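Local coordinates for protein 6-phosphogluconolactonase (Leishmania braziliensis, PDB 3CSS) that probably hydrolyses 6-phosphogluconolactone to 6-phosphogluconate, the second step in the oxidative stage of the pentose phosphate pathway, at residues Pro38-Leu43 against Cys140-Gln145; Ser152-Asp157 against Glu183-Val188. One frame throughout, in Å; residues are numbered along the deposited sequence.

In the fold
The two interactions lie about 10 Å apart, centre to centre, on the same side of the chain's centre and within one glucosamine-6-phosphate isomerase/6-phosphogluconolactonase family region. Along the chain they come in series: interaction 1 closes at 140-145 before interaction 2 opens at 152-157. The small antiparallel pair of strands 143-145 and 152-154 connects them, each interaction supplying one strand. Direct links are the probable hydrogen bonds from V155 N to P142 O and from V40 N to D157 OD2, both 2.8 Å. In interaction 1 the loop residues just before strand 143-145 pack on the inner strand 39-43 of the eight-stranded mixed sheet; in interaction 2 strand 152-154 packs on V185, just before the outermost strand 186-189.

Interaction 1: Pro38-Leu43 against Cys140-Gln145; sequences PVVLAL and CLPCKQ
V40 meets both L141 and P142, and every contact that joins 38-43 to 140-145 passes through this one valine. The backbones keep their distance: the nearest CA atoms, those of V40 and L141, are 7.7 Å apart, and no hydrogen bond crosses the gap. The contact is therefore made by aliphatic carbons alone, with 104 Å² buried in all.

The first apolar contact pairs two branched side chains. V40 CG1 lies 3.8 Å from L141 CD2 and 4.0 Å from L141 CG, so it sits against one branch of the leucine and its fork. L141 starts its side chain across the direction to the strand, and it is the CD2 branch that swings in; the two side chains meet at a slant.

The second involves a ring. V40 CG2 comes to 3.8 Å from P142 CD and 4.1 Å from P142 CG, which places the methyl against the CG-CD bond of the pyrrolidine. Here both side chains set off toward one another. The division of labour follows from the valine torsion: with CG1 anti to the backbone N (chi1 -175°), CG2 falls beside that nitrogen, and each methyl has a partner of its own.

The backbone of V40 bonds outside the contact, its N to D157 OD2 and with I158 in the neighbouring strand, while C140 O, at the end of helix 123-140, accepts a hydrogen bond from Q70 NE2. The side chains of V40 and L141 both also touch Q70.

With no directional bond across it, the contact rests on apolar van der Waals packing: the buried V40 of strand 39-43 lies against L141 and P142, where the chain passes from helix 123-140 to strand 143-145.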
loop_
_atom_site.group_PDB
_atom_site.type_symbol
_atom_site.label_atom_id
_atom_site.label_comp_id
_atom_site.label_asym_id
_atom_site.label_seq_id
_atom_site.Cartn_x
_atom_site.Cartn_y
_atom_site.Cartn_z
ATOM N N PRO A 38 17.130 -5.149 -6.687
ATOM C CA PRO A 38 16.530 -4.390 -5.594
ATOM C C PRO A 38 15.411 -5.118 -4.849
ATOM O O PRO A 38 14.835 -6.069 -5.360
ATOM C CB PRO A 38 15.949 -3.165 -6.301
ATOM C CG PRO A 38 15.595 -3.652 -7.641
ATOM C CD PRO A 38 16.703 -4.637 -8.000
ATOM N N VAL A 39 15.146 -4.653 -3.635
ATOM C CA VAL A 39 13.913 -4.975 -2.912
ATOM C C VAL A 39 12.793 -4.128 -3.530
ATOM O O VAL A 39 12.954 -2.921 -3.724
ATOM C CB VAL A 39 14.092 -4.651 -1.398
ATOM C CG1 VAL A 39 12.760 -4.606 -0.647
ATOM C CG2 VAL A 39 15.031 -5.674 -0.774
ATOM N N VAL A 40 11.662 -4.742 -3.858
ATOM C CA VAL A 40 10.533 -3.985 -4.389
ATOM C C VAL A 40 9.657 -3.568 -3.206
ATOM O O VAL A 40 9.164 -4.428 -2.480
ATOM C CB VAL A 40 9.699 -4.814 -5.411
ATOM C CG1 VAL A 40 8.623 -3.956 -6.005
ATOM C CG2 VAL A 40 10.583 -5.372 -6.504
ATOM N N LEU A 41 9.479 -2.257 -3.029
ATOM C CA LEU A 41 8.713 -1.684 -1.906
ATOM C C LEU A 41 7.518 -0.919 -2.465
ATOM O O LEU A 41 7.707 -0.007 -3.264
ATOM C CB LEU A 41 9.611 -0.741 -1.081
ATOM C CG LEU A 41 9.007 0.015 0.123
ATOM C CD1 LEU A 41 8.447 -0.953 1.140
ATOM C CD2 LEU A 41 10.044 0.981 0.761
ATOM N N ALA A 42 6.308 -1.276 -2.031
ATOM C CA ALA A 42 5.111 -0.521 -2.374
ATOM C C ALA A 42 4.780 0.415 -1.222
ATOM O O ALA A 42 4.491 -0.026 -0.083
ATOM C CB ALA A 42 3.927 -1.451 -2.648
ATOM N N LEU A 43 4.815 1.700 -1.526
ATOM C CA LEU A 43 4.576 2.755 -0.566
ATOM C C LEU A 43 3.115 2.937 -0.304
ATOM O O LEU A 43 2.285 2.812 -1.226
ATOM C CB LEU A 43 5.135 4.069 -1.113
ATOM C CG LEU A 43 6.628 4.102 -1.368
ATOM C CD1 LEU A 43 6.980 5.424 -2.002
ATOM C CD2 LEU A 43 7.416 3.831 -0.086
ATOM N N CYS A 140 8.329 -3.767 -15.580
ATOM C CA CYS A 140 9.472 -3.263 -14.791
ATOM C C CYS A 140 9.774 -4.025 -13.508
ATOM O O CYS A 140 10.869 -3.873 -12.965
ATOM C CB CYS A 140 9.246 -1.799 -14.412
ATOM S SG CYS A 140 9.093 -0.712 -15.830
ATOM N N LEU A 141 8.784 -4.770 -12.988
ATOM C CA LEU A 141 8.961 -5.567 -11.780
ATOM C C LEU A 141 9.172 -7.069 -12.068
ATOM O O LEU A 141 8.837 -7.562 -13.156
ATOM C CB LEU A 141 7.751 -5.396 -10.844
ATOM C CG LEU A 141 7.744 -4.208 -9.886
ATOM C CD1 LEU A 141 7.959 -2.879 -10.630
ATOM C CD2 LEU A 141 6.432 -4.223 -9.083
ATOM N N PRO A 142 9.752 -7.795 -11.093
ATOM C CA PRO A 142 9.759 -9.249 -11.155
ATOM C C PRO A 142 8.326 -9.759 -11.087
ATOM O O PRO A 142 7.566 -9.353 -10.204
ATOM C CB PRO A 142 10.525 -9.673 -9.887
ATOM C CG PRO A 142 10.958 -8.452 -9.234
ATOM C CD PRO A 142 10.176 -7.314 -9.769
ATOM N N CYS A 143 7.971 -10.637 -12.025
ATOM C CA CYS A 143 6.617 -11.177 -12.109
ATOM C C CYS A 143 6.647 -12.689 -12.138
ATOM O O CYS A 143 7.664 -13.303 -12.544
ATOM C CB CYS A 143 5.897 -10.643 -13.359
ATOM S SG CYS A 143 5.655 -8.859 -13.365
ATOM N N LYS A 144 5.533 -13.281 -11.742
ATOM C CA LYS A 144 5.316 -14.706 -11.881
ATOM C C LYS A 144 3.927 -14.985 -12.446
ATOM O O LYS A 144 3.012 -14.191 -12.296
ATOM C CB LYS A 144 5.550 -15.396 -10.543
ATOM C CG LYS A 144 7.040 -15.487 -10.216
ATOM C CD LYS A 144 7.351 -16.631 -9.267
ATOM C CE LYS A 144 8.606 -17.373 -9.676
ATOM N NZ LYS A 144 8.815 -18.551 -8.801
ATOM N N GLN A 145 3.786 -16.118 -13.128
ATOM C CA GLN A 145 2.501 -16.493 -13.701
ATOM C C GLN A 145 1.515 -16.805 -12.594
ATOM O O GLN A 145 1.879 -17.424 -11.601
ATOM C CB GLN A 145 2.649 -17.702 -14.607
ATOM C CG GLN A 145 1.339 -18.049 -15.330
ATOM C CD GLN A 145 1.500 -18.163 -16.828
ATOM O OE1 GLN A 145 2.603 -18.095 -17.344
ATOM N NE2 GLN A 145 0.388 -18.371 -17.536
#

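Interaction 2: Ser152-Asp157 against Glu183-Val188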
loop_
_atom_site.group_PDB
_atom_site.type_symbol
_atom_site.label_atom_id
_atom_site.label_comp_id
_atom_site.label_asym_id
_atom_site.label_seq_id
_atom_site.Cartn_x
_atom_site.Cartn_y
_atom_site.Cartn_z
ATOM N N SER A 152 0.099 -12.719 -15.432
ATOM C CA SER A 152 1.139 -12.660 -14.408
ATOM C C SER A 152 0.854 -11.592 -13.353
ATOM O O SER A 152 0.008 -10.697 -13.546
ATOM C CB SER A 152 2.501 -12.403 -15.046
ATOM O OG SER A 152 2.772 -13.427 -15.979
ATOM N N VAL A 153 1.582 -11.705 -12.245
ATOM C CA VAL A 153 1.476 -10.791 -11.119
ATOM C C VAL A 153 2.880 -10.315 -10.749
ATOM O O VAL A 153 3.813 -11.131 -10.715
ATOM C CB VAL A 153 0.794 -11.489 -9.889
ATOM C CG1 VAL A 153 1.659 -12.624 -9.300
ATOM C CG2 VAL A 153 0.467 -10.485 -8.832
ATOM N N PRO A 154 3.041 -8.999 -10.502
ATOM C CA PRO A 154 4.309 -8.547 -9.952
ATOM C C PRO A 154 4.447 -9.064 -8.526
ATOM O O PRO A 154 3.462 -9.124 -7.789
ATOM C CB PRO A 154 4.212 -7.019 -10.009
ATOM C CG PRO A 154 2.779 -6.705 -10.001
ATOM C CD PRO A 154 2.083 -7.887 -10.667
ATOM N N VAL A 155 5.652 -9.508 -8.183
ATOM C CA VAL A 155 5.952 -10.025 -6.852
ATOM C C VAL A 155 6.637 -8.920 -6.078
ATOM O O VAL A 155 7.782 -8.548 -6.357
ATOM C CB VAL A 155 6.814 -11.299 -6.903
ATOM C CG1 VAL A 155 7.128 -11.780 -5.496
ATOM C CG2 VAL A 155 6.092 -12.379 -7.717
ATOM N N VAL A 156 5.898 -8.349 -5.135
ATOM C CA VAL A 156 6.413 -7.254 -4.322
ATOM C C VAL A 156 7.063 -7.823 -3.060
ATOM O O VAL A 156 6.486 -8.678 -2.398
ATOM C CB VAL A 156 5.284 -6.260 -3.989
ATOM C CG1 VAL A 156 5.795 -5.156 -3.084
ATOM C CG2 VAL A 156 4.684 -5.715 -5.275
ATOM N N ASP A 157 8.246 -7.336 -2.699
ATOM C CA ASP A 157 8.916 -7.801 -1.469
ATOM C C ASP A 157 8.241 -7.292 -0.186
ATOM O O ASP A 157 7.987 -8.062 0.755
ATOM C CB ASP A 157 10.400 -7.416 -1.464
ATOM C CG ASP A 157 11.186 -8.152 -2.524
ATOM O OD1 ASP A 157 11.449 -9.355 -2.310
ATOM O OD2 ASP A 157 11.478 -7.550 -3.573
ATOM N N GLU A 183 -9.223 -9.887 -11.104
ATOM C CA GLU A 183 -8.803 -10.025 -12.504
ATOM C C GLU A 183 -7.642 -9.121 -12.926
ATOM O O GLU A 183 -7.001 -9.375 -13.951
ATOM C CB GLU A 183 -9.996 -9.722 -13.420
ATOM C CG GLU A 183 -11.166 -10.688 -13.288
ATOM C CD GLU A 183 -12.330 -10.339 -14.212
ATOM O OE1 GLU A 183 -12.415 -9.175 -14.674
ATOM O OE2 GLU A 183 -13.165 -11.230 -14.471
ATOM N N HIS A 184 -7.399 -8.038 -12.199
ATOM C CA HIS A 184 -6.386 -7.059 -12.603
ATOM C C HIS A 184 -5.258 -6.939 -11.589
ATOM O O HIS A 184 -5.426 -7.250 -10.410
ATOM C CB HIS A 184 -7.030 -5.688 -12.831
ATOM C CG HIS A 184 -8.156 -5.703 -13.822
ATOM N ND1 HIS A 184 -9.477 -5.787 -13.443
ATOM C CD2 HIS A 184 -8.156 -5.633 -15.176
ATOM C CE1 HIS A 184 -10.246 -5.757 -14.520
ATOM N NE2 HIS A 184 -9.468 -5.684 -15.587
ATOM N N VAL A 185 -4.099 -6.485 -12.063
ATOM C CA VAL A 185 -2.987 -6.097 -11.188
ATOM C C VAL A 185 -3.275 -4.749 -10.507
ATOM O O VAL A 185 -3.010 -4.578 -9.324
ATOM C CB VAL A 185 -1.659 -5.994 -11.992
ATOM C CG1 VAL A 185 -0.548 -5.401 -11.175
ATOM C CG2 VAL A 185 -1.239 -7.374 -12.539
ATOM N N VAL A 186 -3.771 -3.786 -11.283
ATOM C CA VAL A 186 -4.166 -2.479 -10.761
ATOM C C VAL A 186 -5.660 -2.301 -10.995
ATOM O O VAL A 186 -6.151 -2.467 -12.124
ATOM C CB VAL A 186 -3.392 -1.311 -11.455
ATOM C CG1 VAL A 186 -3.747 0.021 -10.842
ATOM C CG2 VAL A 186 -1.904 -1.545 -11.407
ATOM N N SER A 187 -6.383 -1.982 -9.927
ATOM C CA SER A 187 -7.818 -1.775 -10.004
ATOM C C SER A 187 -8.137 -0.322 -9.632
ATOM O O SER A 187 -7.237 0.509 -9.501
ATOM C CB SER A 187 -8.519 -2.748 -9.064
ATOM O OG SER A 187 -9.925 -2.778 -9.273
ATOM N N VAL A 188 -9.423 -0.029 -9.483
ATOM C CA VAL A 188 -9.906 1.327 -9.314
ATOM C C VAL A 188 -10.974 1.412 -8.224
ATOM O O VAL A 188 -11.651 0.426 -7.916
ATOM C CB VAL A 188 -10.480 1.853 -10.653
ATOM C CG1 VAL A 188 -9.386 1.818 -11.719
ATOM C CG2 VAL A 188 -11.705 1.058 -11.094
#
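V185 passes the strand 152-154 without pairing to it: its CA lies 6.5 Å from V153 CA and 7.8 Å from P154 CA, and no hydrogen bond joins the two backbones. Its phi/psi of -74°/-45° is not extended, so the chain bends here just before it enters the strand at V186.

The side-chain contact is between V185 and P154, each directed toward the other. P154 CD approaches V185 CG1 to 3.7 Å and V185 CG2 to 3.8 Å, so this ring carbon faces the fork of the valine and is touched by both branches. P154 CG also reaches V185 CG1, at 3.8 Å, which makes CG1 the methyl that spans the CG-CD bond of the ring. With CG1 anti to the backbone N of V185 (chi1 171°), CG2 falls beside that nitrogen, and the two methyls straddle P154 CD. The methyl CG2 has a second neighbour in a backbone atom, S152 O at 3.7 Å, a plain van der Waals contact with the carbonyl oxygen. S152 thus takes part through its main chain, its side chain starting out in the other direction. Together the two segments bury 111 Å².

The polar main chain around V185 is satisfied from other directions. E134 OE1, on helix 123-140, accepts hydrogen bonds from both V185 N and V186 N, a shared grip on two successive amides, consistent with a well-defined bend, while S205 makes a backbone hydrogen bond with V185. V208 of helix 206-211 touches V185 as well as V153 and V156, and P154 packs in addition on L141 and C143. The contact therefore lies where the small antiparallel sheet, helix 123-140, helix 206-211 and the start of the outermost strand 186-189 converge.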